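Local structure of PHD finger protein 14 (Danio rerio, 7D86) at residues C29-V34 / D65-G70. The protein binds the histone H3 tail, preferring the unmodified form, through a region of PHD-type zinc fingers and represses PDGFRA expression. Sequence-based numbering, arbitrary orientation.
With ZN (zinc ion), chain F.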
loop_
_atom_site.group_PDB
_atom_site.type_symbol
_atom_site.label_atom_id
_atom_site.label_comp_id
_atom_site.label_asym_id
_atom_site.label_seq_id
_atom_site.Cartn_x
_atom_site.Cartn_y
_atom_site.Cartn_z
ATOM N N CYS A 29 5.656 4.612 -14.399
ATOM C CA CYS A 29 6.967 5.228 -14.283
ATOM C C CYS A 29 7.842 4.778 -15.444
ATOM O O CYS A 29 8.002 3.580 -15.685
ATOM C CB CYS A 29 7.621 4.861 -12.956
ATOM S SG CYS A 29 9.259 5.585 -12.781
ATOM N N ASP A 30 8.413 5.742 -16.164
ATOM C CA ASP A 30 9.232 5.385 -17.312
ATOM C C ASP A 30 10.576 4.790 -16.914
ATOM O O ASP A 30 11.236 4.175 -17.759
ATOM C CB ASP A 30 9.408 6.608 -18.205
ATOM C CG ASP A 30 8.212 6.831 -19.105
ATOM O OD1 ASP A 30 7.978 5.988 -19.996
ATOM O OD2 ASP A 30 7.484 7.824 -18.902
ATOM N N ASN A 31 10.973 4.917 -15.649
ATOM C CA ASN A 31 12.235 4.356 -15.188
ATOM C C ASN A 31 12.073 2.937 -14.651
ATOM O O ASN A 31 12.757 2.017 -15.111
ATOM C CB ASN A 31 12.849 5.262 -14.117
ATOM C CG ASN A 31 14.301 4.931 -13.842
ATOM O OD1 ASN A 31 15.164 5.167 -14.679
ATOM N ND2 ASN A 31 14.578 4.386 -12.661
ATOM N N CYS A 32 11.177 2.736 -13.682
ATOM C CA CYS A 32 11.029 1.439 -13.032
ATOM C C CYS A 32 9.795 0.665 -13.487
ATOM O O CYS A 32 9.663 -0.514 -13.142
ATOM C CB CYS A 32 10.988 1.610 -11.506
ATOM S SG CYS A 32 9.504 2.428 -10.861
ATOM N N GLY A 33 8.885 1.290 -14.229
ATOM C CA GLY A 33 7.714 0.598 -14.730
ATOM C C GLY A 33 6.548 0.487 -13.766
ATOM O O GLY A 33 5.535 -0.129 -14.119
ATOM N N VAL A 34 6.646 1.055 -12.564
ATOM C CA VAL A 34 5.538 0.951 -11.620
ATOM C C VAL A 34 4.322 1.669 -12.191
ATOM O O VAL A 34 4.446 2.662 -12.923
ATOM C CB VAL A 34 5.943 1.510 -10.245
ATOM C CG1 VAL A 34 6.001 3.038 -10.264
ATOM C CG2 VAL A 34 4.988 1.010 -9.159
ATOM N N ASP A 65 8.315 9.222 -7.537
ATOM C CA ASP A 65 9.104 10.037 -6.622
ATOM C C ASP A 65 10.427 9.374 -6.271
ATOM O O ASP A 65 11.444 10.060 -6.141
ATOM C CB ASP A 65 8.304 10.328 -5.353
ATOM C CG ASP A 65 7.166 11.300 -5.592
ATOM O OD1 ASP A 65 6.967 11.720 -6.753
ATOM O OD2 ASP A 65 6.477 11.652 -4.615
ATOM N N ALA A 66 10.441 8.050 -6.115
ATOM C CA ALA A 66 11.694 7.376 -5.793
ATOM C C ALA A 66 12.700 7.520 -6.930
ATOM O O ALA A 66 13.876 7.828 -6.696
ATOM C CB ALA A 66 11.431 5.902 -5.484
ATOM N N CYS A 67 12.252 7.325 -8.170
ATOM C CA CYS A 67 13.174 7.452 -9.293
ATOM C C CYS A 67 13.597 8.902 -9.512
ATOM O O CYS A 67 14.718 9.149 -9.965
ATOM C CB CYS A 67 12.542 6.861 -10.549
ATOM S SG CYS A 67 12.282 5.074 -10.421
ATOM N N LYS A 68 12.735 9.868 -9.183
ATOM C CA LYS A 68 13.134 11.272 -9.221
ATOM C C LYS A 68 14.298 11.573 -8.284
ATOM O O LYS A 68 15.029 12.544 -8.513
ATOM C CB LYS A 68 11.960 12.174 -8.848
ATOM C CG LYS A 68 11.047 12.581 -9.984
ATOM C CD LYS A 68 10.132 13.703 -9.497
ATOM C CE LYS A 68 9.080 14.082 -10.518
ATOM N NZ LYS A 68 8.389 15.336 -10.105
ATOM N N ASN A 69 14.469 10.784 -7.226
ATOM C CA ASN A 69 15.602 10.917 -6.320
ATOM C C ASN A 69 16.674 9.865 -6.564
ATOM O O ASN A 69 17.609 9.761 -5.766
ATOM C CB ASN A 69 15.136 10.840 -4.862
ATOM C CG ASN A 69 14.329 12.053 -4.436
ATOM O OD1 ASN A 69 13.412 12.482 -5.136
ATOM N ND2 ASN A 69 14.673 12.614 -3.282
ATOM N N GLY A 70 16.549 9.075 -7.624
ATOM C CA GLY A 70 17.530 8.047 -7.937
ATOM C C GLY A 70 17.735 6.995 -6.869
ATOM O O GLY A 70 18.860 6.522 -6.678
HETATM ZN ZN ZN F . 9.966 4.654 -10.712
#
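Cys67 reaches from the short helix 65-68 to the loop 29-34, and a zinc ion joins the two. Its SG binds the zinc at 2.4 Å. Cys29 SG and Cys32 SG bind the same ion from the loop. Cys64, just before Asp65, gives the fourth thiolate. Cys29 SG and Cys67 SG stand 3.9 Å apart, held at that spacing by the shared metal. Cys67 SG also touches CB of Cys32.

Asn31 adds a second-shell contact. Its CG is anti to the backbone N (chi1 -166°), which carries the amide over to the sulfur of Cys67. There Asn31 ND2 donates a weak, bent hydrogen bond to Cys67 SG, with 3.3 Å between the two atoms. Asn31 CB packs against Cys67 SG at 3.7 Å. Phe63 touches the Asn31 side chain as well.

Backbone N-H groups of the loop turn to the other thiolates. Cys29 SG accepts hydrogen bonds from the backbone N-H groups of Asn31 and Cys32; the one from Cys32 N is nearly straight (174°), at the 3.6 Å usual for a sulfur acceptor. Val34 N donates a hydrogen bond to Cys32 SG. These N-H groups probably offset part of the negative charge on the sulfurs. Gly33 gives the tight turn its positive phi, and Gly33 N bonds to Cys29 O at 2.9 Å. Asp30 OD2 accepts a hydrogen bond from Trp62 N, tying the loop to the chain that leads into the helix. A Schellman motif with Gly70 as C-prime residue ends the helix.

The turn from Cys29 to Gly33 is a zinc knuckle. Cys29, Cys32, Cys64 and Cys67 form the second site of the first PHD finger, interleaved with the Cys12, Cys15, His37 and Cys40 site in the cross-brace of the histone-reading PZP module.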